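Local coordinates for protein rhizobiales Sp. Pch2 (PDB 6PB3) that probably acts as a TRIP13/Pch2-like AAA+ ATPase that remodels HORMA domain proteins and so regulates cGAS-like enzymes in bacterial immunity to phages, at residues V244-A255 with I289-Q299; D224-V234 with Y264-T272. All coordinates share one frame; numbering follows the deposited sequence.

In the fold
Both contacts belong to the helical small domain that follows the nucleotide-binding sheet in AAA+ ATPases, and together they show how packing chemistry follows position. Contact 2 is the deeper: it lies where the last strand of the sheet, 219-223, gives way to helix 228-239, its centre about 15 Å from the centre of the chain, and it combines a proline-aromatic core with an arginine bond and bridging waters. Contact 1, about 28 Å out, is a partly buried helix pair without a hydrogen bond between its segments. The two hold different helices yet touch each other: E250 of contact 1 forms a salt bridge with R232 of contact 2.

Contact 1. Residues V244-A255 with I289-Q299; sequences VTGSQIEGLVAA and INPARALAIAQ
Two nearly parallel helices of the AAA+ small domain, 246-255 and 291-299, meet here at 10° with 9.2 Å between their axes, and leucine methyls of each helix meet alanines of the other. L252 makes the central contact. With CG anti to the carbonyl carbon (chi1 -69°), it carries CD2 onto the other helix, where this methyl lies 3.4 Å from A294 O and 3.8 Å from A298 CB, with L295 CA also against it. I235 and L239 of helix 228-239 touch the same leucine, while A294 and A298 rest on helix 268-283, so each helix of the pair also packs on a neighbour of its own. One turn on, the methyl of A255 is received between L295 CD1, A298 CB and Q299 CG, all at nearly equal range. L295 CD1 also sits over the backbone at G251 O.

Toward the N-terminal ends the seam turns partly polar. T245 and Q248 form a capping box: T245 OG1 accepts from Q248 N, and Q248 OE1 takes the amide of T245 at 3.0 Å, the donor tilted 25° from the carbonyl plane. That second bond helps to set the rotation of the carboxamide, which crosses the P291 ring at a slant, with Q248 NE2 3.4 Å from P291 CB and Q248 OE1 3.5 Å from P291 CG.

Contact 2. Residues D224-V234 with Y264-T272; sequences DRPNDAQRRAV and YGFTFSDLT
P226 and F268 form the apolar centre: P226 CB sits over one face of the F268 ring, 3.9 Å from its centroid and 22° off the normal, a CH-pi contact. P226 CG meets L271 CD1 at 3.8 Å, the two side chains running past each other in opposite directions. R231 lends its CG to the same leucine methyl, and V234 CG1 approaches L271 CB. The Q230 carboxamide comes up to F268 CZ with its plane 72° from the ring; its OE1 is held by N227 N in a capping box.

Farther out, water 2 donates to both P226 O and F266 O, bridging the segments through their backbone carbonyls. R225 marks the polar edge. Extended from CG to NE, it brings NH1 to G265 O at 2.9 Å, nearly on the C=O line and in the guanidinium plane, though the N-H is somewhat bent (156°). T267 CG2 lies over one face of that group and Y264 CB over the other. NH1 also donates to T304 O. D270 OD2, 4.5 Å from R225 NH1, probably adds only attraction, shared with R274, which bridges D270 OD1: within this contact a neutral carbonyl holds NH1, and the carboxylate contributes charge alone.

Contact 1. Residues V244-A255 with I289-Q299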
loop_
_atom_site.group_PDB
_atom_site.type_symbol
_atom_site.label_atom_id
_atom_site.label_comp_id
_atom_site.label_asym_id
_atom_site.label_seq_id
_atom_site.Cartn_x
_atom_site.Cartn_y
_atom_site.Cartn_z
ATOM N N VAL A 244 -41.721 17.656 13.736
ATOM C CA VAL A 244 -40.608 18.255 13.008
ATOM C C VAL A 244 -41.100 18.779 11.665
ATOM O O VAL A 244 -41.720 18.045 10.883
ATOM C CB VAL A 244 -39.479 17.231 12.823
ATOM C CG1 VAL A 244 -38.437 17.769 11.860
ATOM C CG2 VAL A 244 -38.856 16.896 14.168
ATOM N N THR A 245 -40.820 20.053 11.388
ATOM C CA THR A 245 -41.278 20.663 10.149
ATOM C C THR A 245 -40.491 20.116 8.961
ATOM O O THR A 245 -39.437 19.484 9.107
ATOM C CB THR A 245 -41.142 22.187 10.202
ATOM O OG1 THR A 245 -39.776 22.562 9.990
ATOM C CG2 THR A 245 -41.611 22.723 11.552
ATOM N N GLY A 246 -41.029 20.359 7.766
ATOM C CA GLY A 246 -40.302 20.002 6.561
ATOM C C GLY A 246 -39.032 20.813 6.406
ATOM O O GLY A 246 -38.010 20.307 5.930
ATOM N N SER A 247 -39.075 22.080 6.819
ATOM C CA SER A 247 -37.885 22.920 6.771
ATOM C C SER A 247 -36.801 22.385 7.702
ATOM O O SER A 247 -35.613 22.380 7.353
ATOM C CB SER A 247 -38.265 24.356 7.125
ATOM O OG SER A 247 -37.191 25.242 6.886
ATOM N N GLN A 248 -37.195 21.905 8.882
ATOM C CA GLN A 248 -36.233 21.292 9.793
ATOM C C GLN A 248 -35.729 19.953 9.264
ATOM O O GLN A 248 -34.564 19.603 9.478
ATOM C CB GLN A 248 -36.861 21.136 11.178
ATOM C CG GLN A 248 -37.128 22.481 11.892
ATOM C CD GLN A 248 -38.063 22.363 13.090
ATOM O OE1 GLN A 248 -38.907 21.466 13.151
ATOM N NE2 GLN A 248 -37.915 23.276 14.050
ATOM N N ILE A 249 -36.571 19.212 8.544
ATOM C CA ILE A 249 -36.111 17.975 7.921
ATOM C C ILE A 249 -35.044 18.269 6.874
ATOM O O ILE A 249 -34.034 17.560 6.777
ATOM C CB ILE A 249 -37.302 17.200 7.329
ATOM C CG1 ILE A 249 -38.093 16.554 8.468
ATOM C CG2 ILE A 249 -36.812 16.172 6.317
ATOM C CD1 ILE A 249 -39.302 15.757 8.039
ATOM N N GLU A 250 -35.240 19.329 6.091
ATOM C CA GLU A 250 -34.273 19.654 5.048
ATOM C C GLU A 250 -32.922 20.023 5.648
ATOM O O GLU A 250 -31.871 19.699 5.079
ATOM C CB GLU A 250 -34.806 20.784 4.172
ATOM C CG GLU A 250 -35.982 20.367 3.319
ATOM C CD GLU A 250 -35.688 19.120 2.500
ATOM O OE1 GLU A 250 -34.625 19.069 1.838
ATOM O OE2 GLU A 250 -36.514 18.184 2.525
ATOM N N GLY A 251 -32.927 20.696 6.800
ATOM C CA GLY A 251 -31.677 20.962 7.494
ATOM C C GLY A 251 -30.932 19.692 7.859
ATOM O O GLY A 251 -29.712 19.607 7.704
ATOM N N LEU A 252 -31.657 18.678 8.332
ATOM C CA LEU A 252 -31.007 17.418 8.676
ATOM C C LEU A 252 -30.586 16.650 7.434
ATOM O O LEU A 252 -29.583 15.933 7.460
ATOM C CB LEU A 252 -31.938 16.555 9.525
ATOM C CG LEU A 252 -32.272 16.980 10.945
ATOM C CD1 LEU A 252 -33.444 16.151 11.466
ATOM C CD2 LEU A 252 -31.043 16.792 11.827
ATOM N N VAL A 253 -31.341 16.783 6.345
ATOM C CA VAL A 253 -30.914 16.228 5.064
ATOM C C VAL A 253 -29.605 16.872 4.619
ATOM O O VAL A 253 -28.662 16.195 4.192
ATOM C CB VAL A 253 -32.014 16.426 4.008
ATOM C CG1 VAL A 253 -31.473 16.081 2.618
ATOM C CG2 VAL A 253 -33.224 15.587 4.343
ATOM N N ALA A 254 -29.527 18.193 4.727
ATOM C CA ALA A 254 -28.310 18.893 4.334
ATOM C C ALA A 254 -27.154 18.562 5.272
ATOM O O ALA A 254 -26.012 18.394 4.823
ATOM C CB ALA A 254 -28.559 20.403 4.290
ATOM N N ALA A 255 -27.430 18.457 6.574
ATOM C CA ALA A 255 -26.366 18.176 7.527
ATOM C C ALA A 255 -25.803 16.774 7.365
ATOM O O ALA A 255 -24.679 16.518 7.804
ATOM C CB ALA A 255 -26.874 18.372 8.957
ATOM N N ILE A 289 -38.756 15.457 21.447
ATOM C CA ILE A 289 -37.699 15.617 20.454
ATOM C C ILE A 289 -37.514 17.094 20.128
ATOM O O ILE A 289 -38.484 17.827 19.900
ATOM C CB ILE A 289 -38.026 14.778 19.210
ATOM C CG1 ILE A 289 -37.651 13.316 19.466
ATOM C CG2 ILE A 289 -37.288 15.290 17.986
ATOM C CD1 ILE A 289 -38.315 12.342 18.550
ATOM N N ASN A 290 -36.258 17.545 20.134
ATOM C CA ASN A 290 -35.919 18.950 19.925
ATOM C C ASN A 290 -35.200 19.105 18.594
ATOM O O ASN A 290 -34.053 18.649 18.461
ATOM C CB ASN A 290 -35.040 19.472 21.065
ATOM C CG ASN A 290 -34.729 20.970 20.942
ATOM O OD1 ASN A 290 -34.882 21.580 19.879
ATOM N ND2 ASN A 290 -34.285 21.563 22.045
ATOM N N PRO A 291 -35.814 19.745 17.599
ATOM C CA PRO A 291 -35.151 19.869 16.288
ATOM C C PRO A 291 -33.807 20.574 16.351
ATOM O O PRO A 291 -32.883 20.210 15.612
ATOM C CB PRO A 291 -36.163 20.670 15.460
ATOM C CG PRO A 291 -37.470 20.526 16.179
ATOM C CD PRO A 291 -37.143 20.379 17.624
ATOM N N ALA A 292 -33.671 21.577 17.224
ATOM C CA ALA A 292 -32.394 22.270 17.347
ATOM C C ALA A 292 -31.305 21.316 17.815
ATOM O O ALA A 292 -30.187 21.324 17.284
ATOM C CB ALA A 292 -32.524 23.456 18.302
ATOM N N ARG A 293 -31.616 20.473 18.796
ATOM C CA ARG A 293 -30.627 19.511 19.261
ATOM C C ARG A 293 -30.355 18.460 18.201
ATOM O O ARG A 293 -29.203 18.059 18.003
ATOM C CB ARG A 293 -31.090 18.862 20.565
ATOM C CG ARG A 293 -31.388 19.876 21.675
ATOM C CD ARG A 293 -31.760 19.186 22.974
ATOM N NE ARG A 293 -30.584 18.773 23.736
ATOM C CZ ARG A 293 -30.620 17.988 24.811
ATOM N NH1 ARG A 293 -31.776 17.509 25.259
ATOM N NH2 ARG A 293 -29.493 17.670 25.437
ATOM N N ALA A 294 -31.400 18.009 17.500
ATOM C CA ALA A 294 -31.200 17.025 16.442
ATOM C C ALA A 294 -30.274 17.563 15.356
ATOM O O ALA A 294 -29.450 16.822 14.806
ATOM C CB ALA A 294 -32.546 16.605 15.846
ATOM N N LEU A 295 -30.401 18.848 15.017
ATOM C CA LEU A 295 -29.520 19.404 14.000
ATOM C C LEU A 295 -28.100 19.516 14.531
ATOM O O LEU A 295 -27.138 19.161 13.836
ATOM C CB LEU A 295 -30.031 20.766 13.535
ATOM C CG LEU A 295 -29.173 21.434 12.451
ATOM C CD1 LEU A 295 -29.130 20.586 11.180
ATOM C CD2 LEU A 295 -29.659 22.853 12.145
ATOM N N ALA A 296 -27.956 19.987 15.773
ATOM C CA ALA A 296 -26.633 20.094 16.378
ATOM C C ALA A 296 -25.953 18.733 16.432
ATOM O O ALA A 296 -24.743 18.624 16.200
ATOM C CB ALA A 296 -26.738 20.718 17.776
ATOM N N ILE A 297 -26.721 17.677 16.704
ATOM C CA ILE A 297 -26.145 16.338 16.724
ATOM C C ILE A 297 -25.683 15.938 15.324
ATOM O O ILE A 297 -24.560 15.456 15.139
ATOM C CB ILE A 297 -27.154 15.329 17.294
ATOM C CG1 ILE A 297 -27.373 15.591 18.789
ATOM C CG2 ILE A 297 -26.664 13.924 17.050
ATOM C CD1 ILE A 297 -28.559 14.850 19.386
ATOM N N ALA A 298 -26.536 16.143 14.315
ATOM C CA ALA A 298 -26.177 15.745 12.955
ATOM C C ALA A 298 -24.923 16.470 12.477
ATOM O O ALA A 298 -24.075 15.880 11.800
ATOM C CB ALA A 298 -27.336 16.018 11.995
ATOM N N GLN A 299 -24.783 17.750 12.835
ATOM C CA GLN A 299 -23.684 18.552 12.311
ATOM C C GLN A 299 -22.364 18.202 12.988
ATOM O O GLN A 299 -21.317 18.155 12.330
ATOM C CB GLN A 299 -24.001 20.038 12.473
ATOM C CG GLN A 299 -25.190 20.527 11.651
ATOM C CD GLN A 299 -25.304 22.043 11.663
ATOM O OE1 GLN A 299 -24.746 22.711 12.539
ATOM N NE2 GLN A 299 -26.017 22.594 10.684
#

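Contact 2. Residues D224-V234 with Y264-T272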
loop_
_atom_site.group_PDB
_atom_site.type_symbol
_atom_site.label_atom_id
_atom_site.label_comp_id
_atom_site.label_asym_id
_atom_site.label_seq_id
_atom_site.Cartn_x
_atom_site.Cartn_y
_atom_site.Cartn_z
ATOM N N ASP A 224 -24.738 2.315 -1.908
ATOM C CA ASP A 224 -23.759 3.306 -1.527
ATOM C C ASP A 224 -24.476 4.390 -0.745
ATOM O O ASP A 224 -25.625 4.214 -0.312
ATOM C CB ASP A 224 -23.012 3.846 -2.749
ATOM C CG ASP A 224 -23.890 3.958 -3.971
ATOM O OD1 ASP A 224 -24.974 4.563 -3.863
ATOM O OD2 ASP A 224 -23.486 3.452 -5.044
ATOM N N ARG A 225 -23.788 5.503 -0.552
ATOM C CA ARG A 225 -24.237 6.507 0.395
ATOM C C ARG A 225 -25.566 7.101 -0.070
ATOM O O ARG A 225 -25.706 7.439 -1.250
ATOM C CB ARG A 225 -23.145 7.566 0.544
ATOM C CG ARG A 225 -21.851 6.936 1.095
ATOM C CD ARG A 225 -20.704 7.900 1.407
ATOM N NE ARG A 225 -19.525 7.140 1.834
ATOM C CZ ARG A 225 -18.963 7.200 3.040
ATOM N NH1 ARG A 225 -19.435 8.021 3.969
ATOM N NH2 ARG A 225 -17.906 6.445 3.315
ATOM N N PRO A 226 -26.568 7.198 0.801
ATOM C CA PRO A 226 -27.883 7.672 0.357
ATOM C C PRO A 226 -27.806 9.087 -0.184
ATOM O O PRO A 226 -27.100 9.946 0.359
ATOM C CB PRO A 226 -28.734 7.602 1.635
ATOM C CG PRO A 226 -27.761 7.616 2.738
ATOM C CD PRO A 226 -26.575 6.851 2.223
ATOM N N ASN A 227 -28.534 9.316 -1.275
ATOM C CA ASN A 227 -28.631 10.645 -1.851
ATOM C C ASN A 227 -29.663 11.453 -1.069
ATOM O O ASN A 227 -30.265 10.969 -0.102
ATOM C CB ASN A 227 -28.965 10.561 -3.341
ATOM C CG ASN A 227 -30.298 9.866 -3.613
ATOM O OD1 ASN A 227 -31.240 9.951 -2.825
ATOM N ND2 ASN A 227 -30.370 9.167 -4.732
ATOM N N ASP A 228 -29.881 12.701 -1.490
ATOM C CA ASP A 228 -30.736 13.588 -0.709
ATOM C C ASP A 228 -32.144 13.022 -0.562
ATOM O O ASP A 228 -32.733 13.099 0.522
ATOM C CB ASP A 228 -30.759 14.979 -1.335
ATOM C CG ASP A 228 -29.382 15.637 -1.327
ATOM O OD1 ASP A 228 -28.383 14.940 -1.617
ATOM O OD2 ASP A 228 -29.300 16.852 -1.043
ATOM N N ALA A 229 -32.687 12.414 -1.622
ATOM C CA ALA A 229 -34.024 11.835 -1.525
ATOM C C ALA A 229 -34.044 10.680 -0.538
ATOM O O ALA A 229 -34.955 10.574 0.291
ATOM C CB ALA A 229 -34.517 11.377 -2.900
ATOM N N GLN A 230 -33.037 9.808 -0.602
ATOM C CA GLN A 230 -32.990 8.674 0.319
ATOM C C GLN A 230 -32.787 9.128 1.758
ATOM O O GLN A 230 -33.388 8.562 2.681
ATOM C CB GLN A 230 -31.900 7.694 -0.105
ATOM C CG GLN A 230 -32.224 7.043 -1.456
ATOM C CD GLN A 230 -31.032 6.348 -2.082
ATOM O OE1 GLN A 230 -29.919 6.877 -2.095
ATOM N NE2 GLN A 230 -31.260 5.156 -2.609
ATOM N N ARG A 231 -31.955 10.149 1.975
ATOM C CA ARG A 231 -31.795 10.671 3.326
ATOM C C ARG A 231 -33.090 11.303 3.810
ATOM O O ARG A 231 -33.471 11.142 4.973
ATOM C CB ARG A 231 -30.636 11.677 3.383
ATOM C CG ARG A 231 -29.301 11.060 3.004
ATOM C CD ARG A 231 -28.140 11.879 3.532
ATOM N NE ARG A 231 -28.231 13.271 3.111
ATOM C CZ ARG A 231 -27.982 13.679 1.873
ATOM N NH1 ARG A 231 -27.638 12.794 0.937
ATOM N NH2 ARG A 231 -28.081 14.964 1.568
ATOM N N ARG A 232 -33.787 12.011 2.921
ATOM C CA ARG A 232 -35.078 12.588 3.274
ATOM C C ARG A 232 -36.069 11.513 3.710
ATOM O O ARG A 232 -36.785 11.690 4.700
ATOM C CB ARG A 232 -35.633 13.382 2.090
ATOM C CG ARG A 232 -36.696 14.405 2.468
ATOM C CD ARG A 232 -37.316 15.068 1.242
ATOM N NE ARG A 232 -36.464 14.930 0.065
ATOM C CZ ARG A 232 -35.614 15.857 -0.358
ATOM N NH1 ARG A 232 -35.504 17.002 0.293
ATOM N NH2 ARG A 232 -34.882 15.644 -1.437
ATOM N N ALA A 233 -36.118 10.382 2.997
ATOM C CA ALA A 233 -37.107 9.353 3.326
ATOM C C ALA A 233 -36.827 8.724 4.688
ATOM O O ALA A 233 -37.751 8.518 5.485
ATOM C CB ALA A 233 -37.157 8.273 2.235
ATOM N N VAL A 234 -35.562 8.418 4.982
ATOM C CA VAL A 234 -35.239 7.862 6.293
ATOM C C VAL A 234 -35.613 8.845 7.392
ATOM O O VAL A 234 -36.207 8.474 8.410
ATOM C CB VAL A 234 -33.749 7.493 6.369
ATOM C CG1 VAL A 234 -33.395 7.091 7.798
ATOM C CG2 VAL A 234 -33.415 6.372 5.380
ATOM N N TYR A 264 -18.008 13.680 1.175
ATOM C CA TYR A 264 -18.866 12.504 1.188
ATOM C C TYR A 264 -19.910 12.660 2.288
ATOM O O TYR A 264 -19.664 13.304 3.309
ATOM C CB TYR A 264 -18.045 11.221 1.403
ATOM C CG TYR A 264 -17.056 11.322 2.546
ATOM C CD1 TYR A 264 -17.467 11.125 3.860
ATOM C CD2 TYR A 264 -15.713 11.614 2.317
ATOM C CE1 TYR A 264 -16.576 11.217 4.909
ATOM C CE2 TYR A 264 -14.812 11.709 3.368
ATOM C CZ TYR A 264 -15.253 11.510 4.663
ATOM O OH TYR A 264 -14.374 11.597 5.718
ATOM N N GLY A 265 -21.087 12.081 2.077
ATOM C CA GLY A 265 -22.172 12.179 3.033
ATOM C C GLY A 265 -22.248 10.982 3.967
ATOM O O GLY A 265 -21.386 10.103 3.976
ATOM N N PHE A 266 -23.308 10.962 4.782
ATOM C CA PHE A 266 -23.548 9.823 5.661
ATOM C C PHE A 266 -23.805 8.554 4.850
ATOM O O PHE A 266 -24.407 8.585 3.772
ATOM C CB PHE A 266 -24.759 10.075 6.569
ATOM C CG PHE A 266 -24.486 10.951 7.762
ATOM C CD1 PHE A 266 -23.674 12.056 7.664
ATOM C CD2 PHE A 266 -25.087 10.674 8.983
ATOM C CE1 PHE A 266 -23.447 12.876 8.771
ATOM C CE2 PHE A 266 -24.870 11.476 10.082
ATOM C CZ PHE A 266 -24.041 12.580 9.981
ATOM N N THR A 267 -23.355 7.422 5.384
ATOM C CA THR A 267 -23.825 6.138 4.899
ATOM C C THR A 267 -25.221 5.861 5.456
ATOM O O THR A 267 -25.751 6.616 6.276
ATOM C CB THR A 267 -22.868 5.013 5.303
ATOM O OG1 THR A 267 -22.882 4.843 6.725
ATOM C CG2 THR A 267 -21.421 5.324 4.873
ATOM N N PHE A 268 -25.827 4.770 4.971
ATOM C CA PHE A 268 -27.080 4.291 5.548
ATOM C C PHE A 268 -26.877 3.897 7.005
ATOM O O PHE A 268 -27.731 4.160 7.860
ATOM C CB PHE A 268 -27.615 3.089 4.743
ATOM C CG PHE A 268 -28.356 3.460 3.456
ATOM C CD1 PHE A 268 -29.610 4.055 3.505
ATOM C CD2 PHE A 268 -27.805 3.173 2.217
ATOM C CE1 PHE A 268 -30.302 4.370 2.325
ATOM C CE2 PHE A 268 -28.497 3.481 1.018
ATOM C CZ PHE A 268 -29.745 4.089 1.086
ATOM N N SER A 269 -25.754 3.239 7.296
ATOM C CA SER A 269 -25.382 2.924 8.674
ATOM C C SER A 269 -25.269 4.173 9.537
ATOM O O SER A 269 -25.756 4.192 10.675
ATOM C CB SER A 269 -24.059 2.169 8.685
ATOM O OG SER A 269 -23.721 1.831 10.008
ATOM N N ASP A 270 -24.579 5.210 9.046
ATOM C CA ASP A 270 -24.494 6.457 9.810
ATOM C C ASP A 270 -25.879 6.999 10.164
ATOM O O ASP A 270 -26.062 7.592 11.232
ATOM C CB ASP A 270 -23.698 7.506 9.030
ATOM C CG ASP A 270 -22.223 7.114 8.837
ATOM O OD1 ASP A 270 -21.708 6.263 9.612
ATOM O OD2 ASP A 270 -21.566 7.685 7.930
ATOM N N LEU A 271 -26.876 6.794 9.298
ATOM C CA LEU A 271 -28.207 7.279 9.655
ATOM C C LEU A 271 -28.874 6.368 10.681
ATOM O O LEU A 271 -29.438 6.847 11.668
ATOM C CB LEU A 271 -29.085 7.415 8.404
ATOM C CG LEU A 271 -28.665 8.486 7.387
ATOM C CD1 LEU A 271 -29.453 8.351 6.089
ATOM C CD2 LEU A 271 -28.834 9.888 7.986
ATOM N N THR A 272 -28.843 5.055 10.457
ATOM C CA THR A 272 -29.690 4.152 11.230
ATOM C C THR A 272 -29.036 3.704 12.525
ATOM O O THR A 272 -29.739 3.502 13.518
ATOM C CB THR A 272 -30.075 2.916 10.399
ATOM O OG1 THR A 272 -28.895 2.208 9.975
ATOM C CG2 THR A 272 -30.890 3.305 9.151
HETATM O O HOH W 1 -24.473 3.680 2.663
HETATM O O HOH W 2 -24.987 10.542 2.002
#